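Side-chain contacts in putative acetyltransferase (Nocardia farcinica, PDB 3D9W), which probably transfers the acetyl group of acetyl-coenzyme A to arylamines, as other arylamine N-acetyltransferases do: residues 222-227 / 261-266; 52-57 / 267-272. All blocks are in the same frame, centred on the assembly; numbering follows the deposited sequence.

Overall arrangement
Contact 1 lays strand 223-227 against helix 259-265, and contact 2 sets the loop that follows this helix against the residues around the start of helix 54-57. The two lie side by side, their centres about 8 Å apart, so 261-266 and 267-272 form one continuous run with a different partner for each half. Both are largely buried and mainly apolar, and each includes one buried charged residue, R226 or E52, whose stem packs across the contact while its charged end bonds to partners outside the two segments. They are joined directly by packing of L224 on E52 and by the salt bridge of R226 with D268. Contact 2 joins parts far apart in sequence; contact 1 is more local.

Contact 1. Residues 222-227 / 261-266; sequences PFLQRF and EVINEL
L224 pushes its CD1 methyl against the flank of I263, meeting CG1 at 3.8 Å, with the two side chains at about a right angle. Its CG lies beside the backbone N, and the extended second torsion (chi2 176°) carries CD1 outward from the strand to the helix. Leucine and isoleucine suit this place: each offers methyl and methylene surface and asks for no polar partner, and the outer part of I263 comes nearer to the strand, although its CB does not point at it.

Two residues on, R226 meets L266 in another way. Its CB and CG each lie 3.4 Å from the backbone O of L266, so it is the aliphatic base of the arginine that packs here. CG stands anti to the backbone N (chi1 -175°), and a bend at chi2 turns the chain onward to its polar partners: NE pairs with D268 just beyond the helix, and NH1 donates to the carbonyl O of T47. The guanidinium is thus provided for although the residue is buried.

Q225, between them, faces the other way and bonds to H232 and F139. V262 and L266 extend the packing to L240 of strand 239-243. The arrangement is that of a helix lying on one face of an antiparallel sheet, consistent with the C-terminal alpha/beta region of the arylamine N-acetyltransferase fold.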
ATOM      1  N   PRO A 222      -0.129  -8.962 -14.220  1.00 27.68           N
ATOM      2  CA  PRO A 222       0.830  -8.563 -13.200  1.00 27.22           C
ATOM      3  C   PRO A 222       0.814  -7.058 -12.998  1.00 26.47           C
ATOM      4  O   PRO A 222       0.693  -6.295 -13.957  1.00 25.42           O
ATOM      5  CB  PRO A 222       2.147  -9.036 -13.785  1.00 26.88           C
ATOM      6  CG  PRO A 222       1.762 -10.276 -14.435  1.00 28.96           C
ATOM      7  CD  PRO A 222       0.507  -9.875 -15.177  1.00 27.50           C
ATOM      8  N   PHE A 223       0.913  -6.643 -11.742  1.00 25.56           N
ATOM      9  CA  PHE A 223       0.962  -5.229 -11.403  1.00 24.50           C
ATOM     10  C   PHE A 223       1.901  -5.091 -10.206  1.00 24.17           C
ATOM     11  O   PHE A 223       1.532  -5.392  -9.069  1.00 25.01           O
ATOM     12  CB  PHE A 223      -0.423  -4.695 -11.060  1.00 24.15           C
ATOM     13  CG  PHE A 223      -0.460  -3.209 -10.912  1.00 24.91           C
ATOM     14  CD1 PHE A 223      -0.305  -2.386 -12.019  1.00 25.21           C
ATOM     15  CD2 PHE A 223      -0.577  -2.629  -9.657  1.00 26.16           C
ATOM     16  CE1 PHE A 223      -0.260  -1.009 -11.878  1.00 25.14           C
ATOM     17  CE2 PHE A 223      -0.533  -1.257  -9.505  1.00 26.63           C
ATOM     18  CZ  PHE A 223      -0.373  -0.444 -10.615  1.00 26.02           C
ATOM     19  N   LEU A 224       3.124  -4.646 -10.469  1.00 22.49           N
ATOM     20  CA  LEU A 224       4.126  -4.510  -9.422  1.00 21.05           C
ATOM     21  C   LEU A 224       4.655  -3.089  -9.246  1.00 21.24           C
ATOM     22  O   LEU A 224       4.860  -2.349 -10.213  1.00 21.66           O
ATOM     23  CB  LEU A 224       5.309  -5.430  -9.725  1.00 20.65           C
ATOM     24  CG  LEU A 224       4.995  -6.830 -10.249  1.00 19.61           C
ATOM     25  CD1 LEU A 224       6.283  -7.563 -10.578  1.00 17.30           C
ATOM     26  CD2 LEU A 224       4.190  -7.585  -9.211  1.00 19.31           C
ATOM     27  N   GLN A 225       4.873  -2.711  -7.999  1.00 19.40           N
ATOM     28  CA  GLN A 225       5.430  -1.411  -7.717  1.00 18.65           C
ATOM     29  C   GLN A 225       6.533  -1.636  -6.703  1.00 19.92           C
ATOM     30  O   GLN A 225       6.488  -2.587  -5.924  1.00 19.98           O
ATOM     31  CB  GLN A 225       4.387  -0.473  -7.125  1.00 18.43           C
ATOM     32  CG  GLN A 225       3.185  -0.241  -7.982  1.00 17.83           C
ATOM     33  CD  GLN A 225       2.233   0.732  -7.340  1.00 18.81           C
ATOM     34  OE1 GLN A 225       2.495   1.935  -7.290  1.00 19.38           O
ATOM     35  NE2 GLN A 225       1.124   0.215  -6.824  1.00 16.11           N
ATOM     36  N   ARG A 226       7.546  -0.784  -6.747  1.00 19.38           N
ATOM     37  CA  ARG A 226       8.648  -0.845  -5.804  1.00 19.07           C
ATOM     38  C   ARG A 226       8.864   0.624  -5.523  1.00 19.65           C
ATOM     39  O   ARG A 226       8.989   1.425  -6.451  1.00 19.12           O
ATOM     40  CB  ARG A 226       9.893  -1.465  -6.438  1.00 18.38           C
ATOM     41  CG  ARG A 226      11.026  -1.667  -5.454  1.00 16.74           C
ATOM     42  CD  ARG A 226      10.616  -2.619  -4.355  1.00 17.21           C
ATOM     43  NE  ARG A 226      11.742  -2.944  -3.488  1.00 19.36           N
ATOM     44  CZ  ARG A 226      12.101  -2.243  -2.418  1.00 18.62           C
ATOM     45  NH1 ARG A 226      11.416  -1.168  -2.060  1.00 18.50           N
ATOM     46  NH2 ARG A 226      13.162  -2.606  -1.718  1.00 17.96           N
ATOM     47  N   PHE A 227       8.883   0.998  -4.253  1.00 19.53           N
ATOM     48  CA  PHE A 227       9.036   2.407  -3.938  1.00 19.79           C
ATOM     49  C   PHE A 227      10.314   2.779  -3.200  1.00 20.82           C
ATOM     50  O   PHE A 227      10.657   2.192  -2.172  1.00 21.74           O
ATOM     51  CB  PHE A 227       7.821   2.889  -3.151  1.00 16.69           C
ATOM     52  CG  PHE A 227       7.774   4.364  -2.971  1.00 15.09           C
ATOM     53  CD1 PHE A 227       7.753   5.202  -4.075  1.00 13.01           C
ATOM     54  CD2 PHE A 227       7.778   4.925  -1.696  1.00 14.27           C
ATOM     55  CE1 PHE A 227       7.742   6.578  -3.918  1.00 13.07           C
ATOM     56  CE2 PHE A 227       7.766   6.302  -1.526  1.00 12.89           C
ATOM     57  CZ  PHE A 227       7.750   7.132  -2.642  1.00 13.25           C
ATOM     58  N   GLU A 261      13.965 -11.403 -14.697  1.00 19.47           N
ATOM     59  CA  GLU A 261      15.057 -10.552 -14.257  1.00 19.46           C
ATOM     60  C   GLU A 261      14.594  -9.229 -13.682  1.00 20.39           C
ATOM     61  O   GLU A 261      15.059  -8.812 -12.623  1.00 21.69           O
ATOM     62  CB  GLU A 261      16.022 -10.295 -15.409  1.00 17.79           C
ATOM     63  CG  GLU A 261      17.062  -9.252 -15.093  1.00 16.70           C
ATOM     64  CD  GLU A 261      18.347  -9.473 -15.836  1.00 17.08           C
ATOM     65  OE1 GLU A 261      19.022 -10.475 -15.567  1.00 16.84           O
ATOM     66  OE2 GLU A 261      18.685  -8.643 -16.691  1.00 20.22           O
ATOM     67  N   VAL A 262      13.686  -8.563 -14.390  1.00 20.90           N
ATOM     68  CA  VAL A 262      13.158  -7.278 -13.941  1.00 20.65           C
ATOM     69  C   VAL A 262      12.486  -7.426 -12.586  1.00 21.03           C
ATOM     70  O   VAL A 262      12.649  -6.585 -11.709  1.00 21.14           O
ATOM     71  CB  VAL A 262      12.134  -6.716 -14.950  1.00 19.61           C
ATOM     72  CG1 VAL A 262      11.324  -5.606 -14.317  1.00 18.34           C
ATOM     73  CG2 VAL A 262      12.857  -6.194 -16.178  1.00 20.60           C
ATOM     74  N   ILE A 263      11.744  -8.517 -12.427  1.00 20.73           N
ATOM     75  CA  ILE A 263      11.019  -8.803 -11.205  1.00 21.57           C
ATOM     76  C   ILE A 263      11.925  -9.103 -10.015  1.00 22.89           C
ATOM     77  O   ILE A 263      11.563  -8.829  -8.874  1.00 24.18           O
ATOM     78  CB  ILE A 263      10.047  -9.965 -11.444  1.00 21.15           C
ATOM     79  CG1 ILE A 263       8.957  -9.510 -12.418  1.00 21.14           C
ATOM     80  CG2 ILE A 263       9.423 -10.424 -10.133  1.00 22.02           C
ATOM     81  CD1 ILE A 263       8.054 -10.629 -12.870  1.00 20.76           C
ATOM     82  N   ASN A 264      13.103  -9.661 -10.278  1.00 22.49           N
ATOM     83  CA  ASN A 264      14.055  -9.975  -9.218  1.00 21.53           C
ATOM     84  C   ASN A 264      14.897  -8.757  -8.829  1.00 22.01           C
ATOM     85  O   ASN A 264      15.025  -8.422  -7.643  1.00 22.58           O
ATOM     86  CB  ASN A 264      14.986 -11.105  -9.661  1.00 20.13           C
ATOM     87  CG  ASN A 264      16.262 -11.170  -8.834  1.00 20.47           C
ATOM     88  OD1 ASN A 264      16.229 -11.409  -7.634  1.00 20.90           O
ATOM     89  ND2 ASN A 264      17.395 -10.953  -9.481  1.00 20.64           N
ATOM     90  N   GLU A 265      15.462  -8.092  -9.832  1.00 20.07           N
ATOM     91  CA  GLU A 265      16.307  -6.936  -9.587  1.00 20.17           C
ATOM     92  C   GLU A 265      15.539  -5.679  -9.221  1.00 20.07           C
ATOM     93  O   GLU A 265      15.896  -4.983  -8.270  1.00 21.00           O
ATOM     94  CB  GLU A 265      17.168  -6.649 -10.812  1.00 21.54           C
ATOM     95  CG  GLU A 265      17.800  -7.877 -11.438  1.00 23.91           C
ATOM     96  CD  GLU A 265      18.853  -7.527 -12.466  1.00 23.64           C
ATOM     97  OE1 GLU A 265      18.602  -6.652 -13.316  1.00 25.42           O
ATOM     98  OE2 GLU A 265      19.935  -8.135 -12.427  1.00 25.33           O
ATOM     99  N   LEU A 266      14.482  -5.398  -9.979  1.00 19.84           N
ATOM    100  CA  LEU A 266      13.669  -4.208  -9.763  1.00 19.76           C
ATOM    101  C   LEU A 266      12.536  -4.293  -8.765  1.00 20.74           C
ATOM    102  O   LEU A 266      12.038  -3.267  -8.314  1.00 22.98           O
ATOM    103  CB  LEU A 266      13.070  -3.731 -11.078  1.00 15.99           C
ATOM    104  CG  LEU A 266      14.045  -3.088 -12.035  1.00 16.86           C
ATOM    105  CD1 LEU A 266      13.348  -1.920 -12.716  1.00 16.51           C
ATOM    106  CD2 LEU A 266      15.265  -2.597 -11.286  1.00 16.97           C
TER

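Contact 2. Residues 52-57 / 267-272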
ATOM      1  N   GLU A  52       2.739  -6.139  -5.036  1.00 19.54           N
ATOM      2  CA  GLU A  52       2.423  -7.121  -6.061  1.00 21.02           C
ATOM      3  C   GLU A  52       1.073  -7.785  -5.875  1.00 21.44           C
ATOM      4  O   GLU A  52       0.555  -7.856  -4.763  1.00 21.14           O
ATOM      5  CB  GLU A  52       3.490  -8.202  -6.074  1.00 21.23           C
ATOM      6  CG  GLU A  52       3.698  -8.793  -4.712  1.00 22.95           C
ATOM      7  CD  GLU A  52       3.916 -10.266  -4.769  1.00 23.10           C
ATOM      8  OE1 GLU A  52       3.039 -10.948  -5.329  1.00 25.17           O
ATOM      9  OE2 GLU A  52       4.951 -10.742  -4.259  1.00 24.22           O
ATOM     10  N   ASN A  53       0.534  -8.289  -6.981  1.00 21.58           N
ATOM     11  CA  ASN A  53      -0.754  -8.972  -7.004  1.00 23.64           C
ATOM     12  C   ASN A  53      -0.543 -10.346  -7.617  1.00 25.47           C
ATOM     13  O   ASN A  53      -1.482 -10.961  -8.120  1.00 26.90           O
ATOM     14  CB  ASN A  53      -1.756  -8.180  -7.857  1.00 22.73           C
ATOM     15  CG  ASN A  53      -1.320  -8.055  -9.317  1.00 23.40           C
ATOM     16  OD1 ASN A  53      -0.122  -8.008  -9.612  1.00 25.07           O
ATOM     17  ND2 ASN A  53      -2.287  -7.982 -10.232  1.00 20.19           N
ATOM     18  N   LEU A  54       0.690 -10.833  -7.559  1.00 26.81           N
ATOM     19  CA  LEU A  54       1.020 -12.117  -8.158  1.00 28.07           C
ATOM     20  C   LEU A  54       0.184 -13.333  -7.736  1.00 29.45           C
ATOM     21  O   LEU A  54      -0.193 -14.141  -8.590  1.00 30.94           O
ATOM     22  CB  LEU A  54       2.513 -12.410  -7.980  1.00 27.92           C
ATOM     23  CG  LEU A  54       3.431 -11.577  -8.879  1.00 27.43           C
ATOM     24  CD1 LEU A  54       4.846 -12.097  -8.786  1.00 27.87           C
ATOM     25  CD2 LEU A  54       2.953 -11.657 -10.315  1.00 27.27           C
ATOM     26  N   GLU A  55      -0.119 -13.480  -6.449  1.00 29.09           N
ATOM     27  CA  GLU A  55      -0.922 -14.625  -6.023  1.00 28.59           C
ATOM     28  C   GLU A  55      -2.233 -14.648  -6.774  1.00 28.08           C
ATOM     29  O   GLU A  55      -2.640 -15.688  -7.289  1.00 27.57           O
ATOM     30  CB  GLU A  55      -1.202 -14.577  -4.524  1.00 29.49           C
ATOM     31  CG  GLU A  55       0.017 -14.862  -3.688  1.00 30.62           C
ATOM     32  CD  GLU A  55       0.796 -16.050  -4.218  1.00 32.39           C
ATOM     33  OE1 GLU A  55       0.301 -17.200  -4.100  1.00 32.86           O
ATOM     34  OE2 GLU A  55       1.900 -15.823  -4.767  1.00 31.26           O
ATOM     35  N   ALA A  56      -2.884 -13.489  -6.834  1.00 27.34           N
ATOM     36  CA  ALA A  56      -4.159 -13.340  -7.531  1.00 26.90           C
ATOM     37  C   ALA A  56      -4.038 -13.682  -9.023  1.00 25.66           C
ATOM     38  O   ALA A  56      -4.938 -14.281  -9.608  1.00 26.06           O
ATOM     39  CB  ALA A  56      -4.678 -11.917  -7.355  1.00 26.04           C
ATOM     40  N   VAL A  57      -2.924 -13.306  -9.635  1.00 24.00           N
ATOM     41  CA  VAL A  57      -2.725 -13.585 -11.045  1.00 23.43           C
ATOM     42  C   VAL A  57      -2.435 -15.054 -11.272  1.00 24.28           C
ATOM     43  O   VAL A  57      -2.670 -15.583 -12.353  1.00 25.21           O
ATOM     44  CB  VAL A  57      -1.560 -12.793 -11.617  1.00 22.15           C
ATOM     45  CG1 VAL A  57      -1.561 -12.922 -13.127  1.00 20.12           C
ATOM     46  CG2 VAL A  57      -1.655 -11.336 -11.185  1.00 21.75           C
ATOM     47  N   PHE A 267      12.117  -5.494  -8.410  1.00 22.26           N
ATOM     48  CA  PHE A 267      10.997  -5.609  -7.502  1.00 21.92           C
ATOM     49  C   PHE A 267      11.243  -6.512  -6.316  1.00 21.83           C
ATOM     50  O   PHE A 267      10.350  -6.742  -5.504  1.00 22.73           O
ATOM     51  CB  PHE A 267       9.778  -6.059  -8.306  1.00 22.20           C
ATOM     52  CG  PHE A 267       9.338  -5.045  -9.325  1.00 20.09           C
ATOM     53  CD1 PHE A 267       8.674  -3.884  -8.926  1.00 19.92           C
ATOM     54  CD2 PHE A 267       9.638  -5.214 -10.666  1.00 19.30           C
ATOM     55  CE1 PHE A 267       8.316  -2.903  -9.850  1.00 18.21           C
ATOM     56  CE2 PHE A 267       9.286  -4.237 -11.605  1.00 19.15           C
ATOM     57  CZ  PHE A 267       8.623  -3.081 -11.192  1.00 18.66           C
ATOM     58  N   ASP A 268      12.466  -7.017  -6.225  1.00 21.16           N
ATOM     59  CA  ASP A 268      12.876  -7.878  -5.130  1.00 20.48           C
ATOM     60  C   ASP A 268      11.849  -8.934  -4.809  1.00 19.64           C
ATOM     61  O   ASP A 268      11.533  -9.192  -3.651  1.00 19.25           O
ATOM     62  CB  ASP A 268      13.171  -7.022  -3.915  1.00 19.33           C
ATOM     63  CG  ASP A 268      14.212  -5.987  -4.206  1.00 20.39           C
ATOM     64  OD1 ASP A 268      15.294  -6.386  -4.691  1.00 21.23           O
ATOM     65  OD2 ASP A 268      13.949  -4.787  -3.971  1.00 18.19           O
ATOM     66  N   ILE A 269      11.336  -9.533  -5.873  1.00 19.41           N
ATOM     67  CA  ILE A 269      10.352 -10.582  -5.787  1.00 20.96           C
ATOM     68  C   ILE A 269      11.000 -11.831  -6.374  1.00 22.76           C
ATOM     69  O   ILE A 269      11.583 -11.777  -7.452  1.00 23.52           O
ATOM     70  CB  ILE A 269       9.094 -10.192  -6.582  1.00 21.07           C
ATOM     71  CG1 ILE A 269       8.392  -9.046  -5.859  1.00 18.93           C
ATOM     72  CG2 ILE A 269       8.180 -11.401  -6.780  1.00 22.12           C
ATOM     73  CD1 ILE A 269       7.161  -8.538  -6.552  1.00 19.98           C
ATOM     74  N   GLU A 270      10.906 -12.940  -5.641  1.00 24.81           N
ATOM     75  CA  GLU A 270      11.475 -14.229  -6.050  1.00 26.89           C
ATOM     76  C   GLU A 270      10.356 -15.275  -6.115  1.00 26.99           C
ATOM     77  O   GLU A 270       9.623 -15.473  -5.145  1.00 26.44           O
ATOM     78  CB  GLU A 270      12.536 -14.672  -5.034  1.00 29.56           C
ATOM     79  CG  GLU A 270      13.679 -15.479  -5.619  1.00 31.92           C
ATOM     80  CD  GLU A 270      15.036 -14.991  -5.125  1.00 33.68           C
ATOM     81  OE1 GLU A 270      15.246 -13.751  -5.060  1.00 32.90           O
ATOM     82  OE2 GLU A 270      15.894 -15.848  -4.817  1.00 34.58           O
ATOM     83  N   LEU A 271      10.238 -15.946  -7.254  1.00 27.65           N
ATOM     84  CA  LEU A 271       9.203 -16.946  -7.446  1.00 28.03           C
ATOM     85  C   LEU A 271       9.774 -18.268  -7.908  1.00 30.34           C
ATOM     86  O   LEU A 271      10.835 -18.319  -8.518  1.00 31.51           O
ATOM     87  CB  LEU A 271       8.229 -16.489  -8.515  1.00 27.70           C
ATOM     88  CG  LEU A 271       7.628 -15.102  -8.452  1.00 29.20           C
ATOM     89  CD1 LEU A 271       6.660 -14.906  -9.627  1.00 28.62           C
ATOM     90  CD2 LEU A 271       6.916 -14.931  -7.121  1.00 29.80           C
ATOM     91  N   PRO A 272       9.067 -19.367  -7.631  1.00 32.03           N
ATOM     92  CA  PRO A 272       9.588 -20.660  -8.080  1.00 32.79           C
ATOM     93  C   PRO A 272       9.479 -20.658  -9.606  1.00 34.08           C
ATOM     94  O   PRO A 272       8.780 -19.822 -10.191  1.00 34.29           O
ATOM     95  CB  PRO A 272       8.627 -21.663  -7.448  1.00 33.73           C
ATOM     96  CG  PRO A 272       8.132 -20.952  -6.212  1.00 33.26           C
ATOM     97  CD  PRO A 272       7.923 -19.538  -6.719  1.00 32.98           C
TER
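L54 and L271 meet through their branch ends, CD1 of L54 lying 3.4 Å from CD1 of L271 and 3.9 Å from its CD2, so one methyl faces the fork of the other leucine. The same CD1 of L54 also reaches CG2 of I269 at 4.0 Å and so touches both I269 and L271. I269 divides its branches between two partners. CG2, anti to the backbone N, looks to L54, while CG1 continues in an extended chain (chi2 178°) that sets CD1 against E52, 3.7 Å from CB and 3.9 Å from CG.

E52 suits this place because it combines a methylene stem for the isoleucine with a carboxylate for the polar groups behind it. CG sits between the backbone N and the carbonyl carbon (chi1 53°), and the bent chain brings OE1 back toward the chain two residues on, where L54 N makes a weak hydrogen bond of 3.2 Å at 131°. OE2 forms a salt bridge with R78 NE and accepts from G79 N; several donors therefore hold the carboxylate in place and would probably keep it ionised. R78 and G79 belong to the Arg-Gly-Gly-x-Cys sequence that in this family carries the catalytic cysteine.

In the second shell, R78 also pairs with E55, and N53 uses its amide to bind F218 O and R221 O. From I269 to P272 the chain is extended; I269 and L271 point their CB toward 52-57, while that of E270 points away and its carboxylate forms a salt bridge with R77. The loop bridges helices 259-265 and 273-280: I269 leans on I263 of the first, L271 on L276 of the second, while L54 touches both L279 and L224 of strand 223-227.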